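Long-range contacts in UDP-N-acetylmuramate--L-alanine ligase (Thermotoga maritima, PDB 1J6U), which catalyses the ATP-dependent joining of L-alanine to UDP-N-acetylmuramate, a step of peptidoglycan biosynthesis in cell wall formation: residues A[21-26]-A[47-52]; A[29-34]-A[159-164]; A[144-149]-A[164-169]. All coordinates share one frame; numbering follows the deposited sequence.

Contact 1 (A[21-26]-A[47-52]); sequences GGIGMS and TERTAY
One hydrogen bond ties the start of helix 48-55 to the glycine turn ahead of helix 23-34: Thr-47 OG1 donates to Gly-21 O at 2.8 Å, lying in the carbonyl plane on a lone pair. Within 47-52 the same hydroxyl oxygen accepts from Thr-50 N, while Thr-50 OG1 accepts a hydrogen bond from Thr-47 N at 2.7 Å: a capping box. With OG1 between the backbone N and the carbonyl carbon (chi1 64°), Thr-47 can serve cap and turn together. Gly-22 O is gripped twice, Ser-26 OG and Ser-26 N reaching it from opposite faces of its plane.

Van der Waals contact comes from the aliphatic stem of Arg-49. Its CG lies against Ser-26 OG, its CB faces Gly-21 O at 3.5 Å, and its CD meets a carbon, Ile-23 CD1, at 4.2 Å. Gly-21 CA packs on Thr-50 CG2 at 3.5 Å, where a side chain would collide with the methyl.

As for charge, the bent Arg-49 chain brings NH1 2.6 Å from Glu-48 OE2 in a salt bridge. Gly-21 and Gly-24 fit a Rossmann-type GxGxxG turn between strand 14-18 and helix 23-34, in the N-terminal domain of this Mur ligase.

Contact 2 (A[29-34]-A[159-164]); sequences ALHEFS and YEKGNG
Tyr-159 lays one ring face against the backbone of helix 23-34 at Leu-30 and His-31, joining the N-terminal Rossmann-like domain to the edge strand 159-160 of the central-domain sheet. This is the tight part. His-31 N sits 3.8 Å above the ring plane, over its centre, and His-31 CB comes to 3.4 Å from Tyr-159 CE1. The Leu-30 and Tyr-159 side chains run alongside each other but point opposite ways, with Leu-30 CB 3.8 Å from Tyr-159 CD2 toward the root of the ring. His-31 carries its CG anti to the backbone N (chi1 179°), which swings the imidazole past the ring rim; the two rings meet rim to rim, planes at 62°. Phe-146 adds edge-to-face contacts with both rings.

The other side is looser. Ser-34 OG approaches Tyr-159 CE2 at 3.5 Å, and Ser-34 CB touches the aliphatic stem of Lys-161 at CD. Lys-161 is exposed; its chain runs out extended and bends only at the end, where NZ bonds to Asn-35 OD1. That amine also lies 4.3 Å from His-31 ND1, close enough that it might disfavour a protonated imidazole.

Back in the tight part, Tyr-159 OH and His-31 ND1 share a nearly straight hydrogen bond of 2.7 Å, the hydroxyl lying at the edge of the imidazole and near its plane.

Contact 3 (A[144-149]-A[164-169]); sequences TVFLGG and GPVVYE
Strands 144-146 and 166-169 run parallel, their axes 4.7 Å apart and 5° from aligned, with Thr-144 beside Val-166 and Val-145 beside Val-167. Thr-144 N donates to Pro-165 O, Val-167 N to Thr-144 O at 2.8 Å, and Phe-146 N to Val-167 O at 2.9 Å.

Thr-144, Phe-146, Val-166 and Tyr-168 share one face. Val-166 CG2, anti to its own N, reaches the edge of the Phe-146 ring, 3.8 Å from CD1, and Phe-146 CB meets Tyr-168 CB at the same distance. The Tyr-168 ring leads away to bond through OH with Glu-116. Past the paired residues, the extended Glu-169 chain brings OE1 to 3.0 Å from Gly-148 N, which meets it from above the carboxylate plane; the angle at the proton is a bent 130°. An alanine in place of Glu-169 is likely to leave Gly-148 N without this acceptor and the Gly-148 turn freer to move.

Val-145 and Val-167 face helix 125-138, through Ala-133 and Val-132, while Val-166 and Tyr-168 pack on Leu-109 of helix 101-112. Strand 166-170 lies between strands 144-146 and 116-120, and Glu-169 touches Lys-125 and bonds weakly to Thr-126, both predicted to bind ATP.

How the contacts relate
Helix 23-34 serves contacts 1 and 2 with different parts of its length: its first turn meets helix 48-55, its last turns meet strand 159-160. The two contacts, centres 15 Å apart, join where Leu-30 CD1 packs on Arg-49 NH2 at 3.9 Å. Contacts 2 and 3 lie closer, 9 Å between centres, because strands 159-160 and 144-146 are antiparallel neighbours in one sheet; Glu-160 O and Val-145 N are 2.8 Å apart there. Contact 1 touches contact 3 through Ile-23 CG1, 3.5 Å from Gly-149 N. The predicted ATP site is nearest contact 3: the side chain of Thr-126 is about 3 Å from that of Glu-169, against about 7 Å for Ile-23 and 12 Å for Tyr-159.

Contact 1 (A[21-26]-A[47-52])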
# COMPACT_ATOMS: atom_id res chain seq x y z
N GLY A 21 4.91 -4.07 -14.87
CA GLY A 21 3.50 -3.94 -14.53
C GLY A 21 3.23 -3.90 -13.04
O GLY A 21 2.09 -3.67 -12.64
N GLY A 22 4.26 -4.14 -12.23
CA GLY A 22 4.13 -4.06 -10.78
C GLY A 22 4.08 -2.62 -10.23
O GLY A 22 4.50 -1.63 -10.88
N ILE A 23 3.54 -2.47 -9.03
CA ILE A 23 3.45 -1.13 -8.49
C ILE A 23 4.86 -0.53 -8.29
O ILE A 23 5.11 0.62 -8.70
CB ILE A 23 2.65 -1.13 -7.18
CG1 ILE A 23 2.22 0.29 -6.88
CG2 ILE A 23 3.45 -1.75 -6.04
CD1 ILE A 23 1.08 0.70 -7.79
N GLY A 24 5.77 -1.32 -7.72
CA GLY A 24 7.15 -0.87 -7.49
C GLY A 24 7.88 -0.47 -8.78
O GLY A 24 8.33 0.67 -8.97
N MSE A 25 7.95 -1.43 -9.69
CA MSE A 25 8.59 -1.22 -10.94
C MSE A 25 8.00 -0.12 -11.77
O MSE A 25 8.76 0.62 -12.40
CB MSE A 25 8.58 -2.52 -11.74
CG MSE A 25 9.62 -3.46 -11.22
SE MSE A 25 11.42 -2.90 -11.76
CE MSE A 25 11.38 -3.80 -13.49
N SER A 26 6.67 0.01 -11.82
CA SER A 26 6.13 1.08 -12.68
C SER A 26 6.56 2.45 -12.18
O SER A 26 6.77 3.36 -12.99
CB SER A 26 4.60 1.01 -12.82
OG SER A 26 3.95 0.80 -11.57
N THR A 47 -1.95 -5.30 -16.07
CA THR A 47 -2.29 -4.70 -14.75
C THR A 47 -2.81 -3.27 -14.95
O THR A 47 -2.75 -2.75 -16.10
CB THR A 47 -1.07 -4.58 -13.80
OG1 THR A 47 -0.11 -3.69 -14.38
CG2 THR A 47 -0.43 -5.93 -13.55
N GLU A 48 -3.31 -2.60 -13.89
CA GLU A 48 -3.76 -1.23 -14.16
C GLU A 48 -2.55 -0.38 -14.49
O GLU A 48 -2.65 0.57 -15.28
CB GLU A 48 -4.64 -0.61 -13.05
CG GLU A 48 -4.01 0.04 -11.82
CD GLU A 48 -3.36 1.40 -12.05
OE1 GLU A 48 -3.83 2.28 -12.84
OE2 GLU A 48 -2.33 1.60 -11.39
N ARG A 49 -1.39 -0.73 -13.92
CA ARG A 49 -0.16 -0.01 -14.26
C ARG A 49 0.20 -0.22 -15.75
O ARG A 49 0.47 0.76 -16.45
CB ARG A 49 1.02 -0.44 -13.36
CG ARG A 49 1.04 0.17 -11.93
CD ARG A 49 0.02 1.30 -11.78
NE ARG A 49 0.58 2.63 -11.89
CZ ARG A 49 -0.10 3.74 -12.22
NH1 ARG A 49 -1.41 3.75 -12.48
NH2 ARG A 49 0.56 4.88 -12.32
N THR A 50 0.17 -1.46 -16.26
CA THR A 50 0.51 -1.67 -17.68
C THR A 50 -0.45 -0.85 -18.51
O THR A 50 -0.06 -0.19 -19.47
CB THR A 50 0.45 -3.19 -18.15
OG1 THR A 50 -0.85 -3.75 -17.92
CG2 THR A 50 1.44 -4.02 -17.39
N ALA A 51 -1.72 -0.85 -18.12
CA ALA A 51 -2.68 -0.06 -18.88
C ALA A 51 -2.27 1.41 -18.79
O ALA A 51 -2.16 2.13 -19.80
CB ALA A 51 -4.06 -0.28 -18.31
N TYR A 52 -2.00 1.86 -17.57
CA TYR A 52 -1.65 3.25 -17.38
C TYR A 52 -0.40 3.65 -18.14
O TYR A 52 -0.39 4.67 -18.84
CB TYR A 52 -1.47 3.57 -15.88
CG TYR A 52 -1.22 5.05 -15.67
CD1 TYR A 52 -2.22 5.98 -15.94
CD2 TYR A 52 0.05 5.53 -15.34
CE1 TYR A 52 -1.96 7.36 -15.89
CE2 TYR A 52 0.33 6.91 -15.28
CZ TYR A 52 -0.68 7.82 -15.56
OH TYR A 52 -0.42 9.18 -15.50

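Contact 2 (A[29-34]-A[159-164])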
# COMPACT_ATOMS: atom_id res chain seq x y z
N ALA A 29 9.95 3.01 -13.42
CA ALA A 29 9.89 3.22 -14.85
C ALA A 29 9.39 4.64 -15.15
O ALA A 29 9.96 5.33 -16.00
CB ALA A 29 8.99 2.19 -15.53
N LEU A 30 8.32 5.06 -14.46
CA LEU A 30 7.74 6.39 -14.68
C LEU A 30 8.78 7.49 -14.37
O LEU A 30 8.93 8.45 -15.11
CB LEU A 30 6.48 6.55 -13.82
CG LEU A 30 5.21 5.82 -14.32
CD1 LEU A 30 4.29 5.51 -13.14
CD2 LEU A 30 4.47 6.67 -15.35
N HIS A 31 9.51 7.34 -13.28
CA HIS A 31 10.56 8.28 -12.94
C HIS A 31 11.56 8.41 -14.12
O HIS A 31 11.86 9.52 -14.57
CB HIS A 31 11.29 7.78 -11.68
CG HIS A 31 12.41 8.66 -11.24
ND1 HIS A 31 12.22 9.98 -10.88
CD2 HIS A 31 13.73 8.41 -11.10
CE1 HIS A 31 13.39 10.50 -10.54
NE2 HIS A 31 14.31 9.57 -10.66
N GLU A 32 12.05 7.28 -14.62
CA GLU A 32 13.00 7.28 -15.73
C GLU A 32 12.35 7.87 -16.98
O GLU A 32 12.98 8.60 -17.76
CB GLU A 32 13.49 5.85 -16.01
CG GLU A 32 14.40 5.30 -14.92
CD GLU A 32 15.66 6.14 -14.74
OE1 GLU A 32 15.97 6.91 -15.67
OE2 GLU A 32 16.35 6.02 -13.70
N PHE A 33 11.09 7.55 -17.16
CA PHE A 33 10.31 8.08 -18.27
C PHE A 33 10.23 9.61 -18.12
O PHE A 33 10.35 10.34 -19.09
CB PHE A 33 8.91 7.54 -18.20
CG PHE A 33 8.01 8.12 -19.21
CD1 PHE A 33 8.19 7.83 -20.56
CD2 PHE A 33 6.95 8.93 -18.84
CE1 PHE A 33 7.32 8.32 -21.51
CE2 PHE A 33 6.08 9.43 -19.79
CZ PHE A 33 6.26 9.12 -21.13
N SER A 34 10.01 10.08 -16.90
CA SER A 34 9.92 11.50 -16.61
C SER A 34 11.28 12.16 -16.81
O SER A 34 11.35 13.36 -17.02
CB SER A 34 9.45 11.74 -15.18
OG SER A 34 8.06 11.45 -15.04
N TYR A 159 3.49 7.52 -8.54
CA TYR A 159 4.69 8.29 -8.80
C TYR A 159 4.33 9.71 -9.16
O TYR A 159 3.26 9.97 -9.70
CB TYR A 159 5.49 7.70 -9.96
CG TYR A 159 6.64 8.60 -10.37
CD1 TYR A 159 7.84 8.58 -9.65
CD2 TYR A 159 6.52 9.52 -11.42
CE1 TYR A 159 8.88 9.45 -9.96
CE2 TYR A 159 7.54 10.40 -11.75
CZ TYR A 159 8.73 10.35 -11.01
OH TYR A 159 9.79 11.19 -11.31
N GLU A 160 5.25 10.62 -8.84
CA GLU A 160 5.10 12.04 -9.17
C GLU A 160 6.50 12.61 -9.15
O GLU A 160 7.28 12.29 -8.26
CB GLU A 160 4.26 12.80 -8.13
CG GLU A 160 4.02 14.25 -8.55
CD GLU A 160 2.82 14.89 -7.88
OE1 GLU A 160 3.00 15.67 -6.92
OE2 GLU A 160 1.69 14.61 -8.32
N LYS A 161 6.83 13.42 -10.15
CA LYS A 161 8.14 14.03 -10.20
C LYS A 161 8.04 15.44 -9.64
O LYS A 161 7.10 16.18 -9.98
CB LYS A 161 8.64 14.15 -11.65
CG LYS A 161 10.01 14.79 -11.71
CD LYS A 161 10.68 14.68 -13.05
CE LYS A 161 12.18 14.99 -12.95
NZ LYS A 161 12.92 14.02 -12.06
N GLY A 162 8.99 15.81 -8.78
CA GLY A 162 9.00 17.15 -8.22
C GLY A 162 10.45 17.53 -7.98
O GLY A 162 11.32 16.67 -8.08
N ASN A 163 10.75 18.79 -7.69
CA ASN A 163 12.15 19.16 -7.45
C ASN A 163 12.46 19.25 -5.95
O ASN A 163 13.61 19.43 -5.56
CB ASN A 163 12.48 20.47 -8.15
CG ASN A 163 11.52 21.57 -7.79
OD1 ASN A 163 10.33 21.32 -7.62
ND2 ASN A 163 12.02 22.80 -7.69
N GLY A 164 11.42 19.10 -5.12
CA GLY A 164 11.58 19.14 -3.68
C GLY A 164 12.25 17.87 -3.18
O GLY A 164 13.04 17.27 -3.89

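Contact 3 (A[144-149]-A[164-169])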
# COMPACT_ATOMS: atom_id res chain seq x y z
N THR A 144 9.27 14.49 -4.98
CA THR A 144 9.27 13.43 -5.97
C THR A 144 8.73 12.31 -5.09
O THR A 144 9.23 12.08 -3.97
CB THR A 144 10.71 13.07 -6.45
OG1 THR A 144 11.18 14.09 -7.33
CG2 THR A 144 10.70 11.75 -7.24
N VAL A 145 7.68 11.63 -5.57
CA VAL A 145 7.06 10.55 -4.83
C VAL A 145 7.12 9.17 -5.52
O VAL A 145 6.90 9.04 -6.72
CB VAL A 145 5.57 10.89 -4.54
CG1 VAL A 145 4.93 9.84 -3.61
CG2 VAL A 145 5.49 12.31 -3.93
N PHE A 146 7.42 8.15 -4.73
CA PHE A 146 7.48 6.78 -5.19
C PHE A 146 6.56 6.07 -4.22
O PHE A 146 6.94 5.76 -3.09
CB PHE A 146 8.90 6.18 -5.08
CG PHE A 146 9.85 6.70 -6.09
CD1 PHE A 146 10.56 7.88 -5.87
CD2 PHE A 146 10.02 6.04 -7.31
CE1 PHE A 146 11.42 8.38 -6.86
CE2 PHE A 146 10.87 6.55 -8.29
CZ PHE A 146 11.57 7.72 -8.06
N LEU A 147 5.35 5.77 -4.68
CA LEU A 147 4.38 5.12 -3.82
C LEU A 147 4.17 3.67 -4.21
O LEU A 147 4.18 3.33 -5.39
CB LEU A 147 3.05 5.83 -3.98
CG LEU A 147 2.29 6.27 -2.75
CD1 LEU A 147 0.84 6.35 -3.17
CD2 LEU A 147 2.49 5.31 -1.57
N GLY A 148 3.92 2.84 -3.20
CA GLY A 148 3.63 1.43 -3.43
C GLY A 148 2.13 1.23 -3.52
O GLY A 148 1.58 0.22 -3.08
N GLY A 149 1.43 2.22 -4.09
CA GLY A 149 -0.00 2.10 -4.17
C GLY A 149 -0.46 3.26 -5.02
O GLY A 149 0.39 4.02 -5.49
N GLY A 164 11.42 19.10 -5.12
CA GLY A 164 11.58 19.14 -3.68
C GLY A 164 12.25 17.87 -3.18
O GLY A 164 13.04 17.27 -3.89
N PRO A 165 11.97 17.44 -1.95
CA PRO A 165 12.63 16.21 -1.50
C PRO A 165 11.95 15.00 -2.15
O PRO A 165 10.95 15.13 -2.87
CB PRO A 165 12.39 16.22 0.01
CG PRO A 165 11.00 16.74 0.10
CD PRO A 165 10.93 17.86 -0.99
N VAL A 166 12.48 13.82 -1.88
CA VAL A 166 11.88 12.63 -2.43
C VAL A 166 11.33 11.78 -1.27
O VAL A 166 11.97 11.60 -0.22
CB VAL A 166 12.91 11.84 -3.28
CG1 VAL A 166 14.18 11.63 -2.50
CG2 VAL A 166 12.31 10.47 -3.68
N VAL A 167 10.10 11.30 -1.47
CA VAL A 167 9.38 10.47 -0.51
C VAL A 167 9.23 9.07 -1.10
O VAL A 167 8.78 8.93 -2.25
CB VAL A 167 7.93 11.00 -0.26
CG1 VAL A 167 7.33 10.32 0.94
CG2 VAL A 167 7.92 12.48 -0.09
N TYR A 168 9.57 8.05 -0.33
CA TYR A 168 9.42 6.69 -0.83
C TYR A 168 9.19 5.65 0.24
O TYR A 168 9.40 5.85 1.43
CB TYR A 168 10.62 6.31 -1.67
CG TYR A 168 11.91 6.37 -0.90
CD1 TYR A 168 12.41 5.23 -0.25
CD2 TYR A 168 12.63 7.58 -0.82
CE1 TYR A 168 13.61 5.28 0.46
CE2 TYR A 168 13.85 7.64 -0.10
CZ TYR A 168 14.33 6.49 0.53
OH TYR A 168 15.53 6.54 1.16
N GLU A 169 8.75 4.51 -0.24
CA GLU A 169 8.41 3.35 0.57
C GLU A 169 9.60 2.38 0.51
O GLU A 169 10.15 2.17 -0.52
CB GLU A 169 7.17 2.73 -0.09
CG GLU A 169 6.38 1.70 0.66
CD GLU A 169 5.11 1.28 -0.10
OE1 GLU A 169 4.23 2.14 -0.35
OE2 GLU A 169 5.00 0.08 -0.45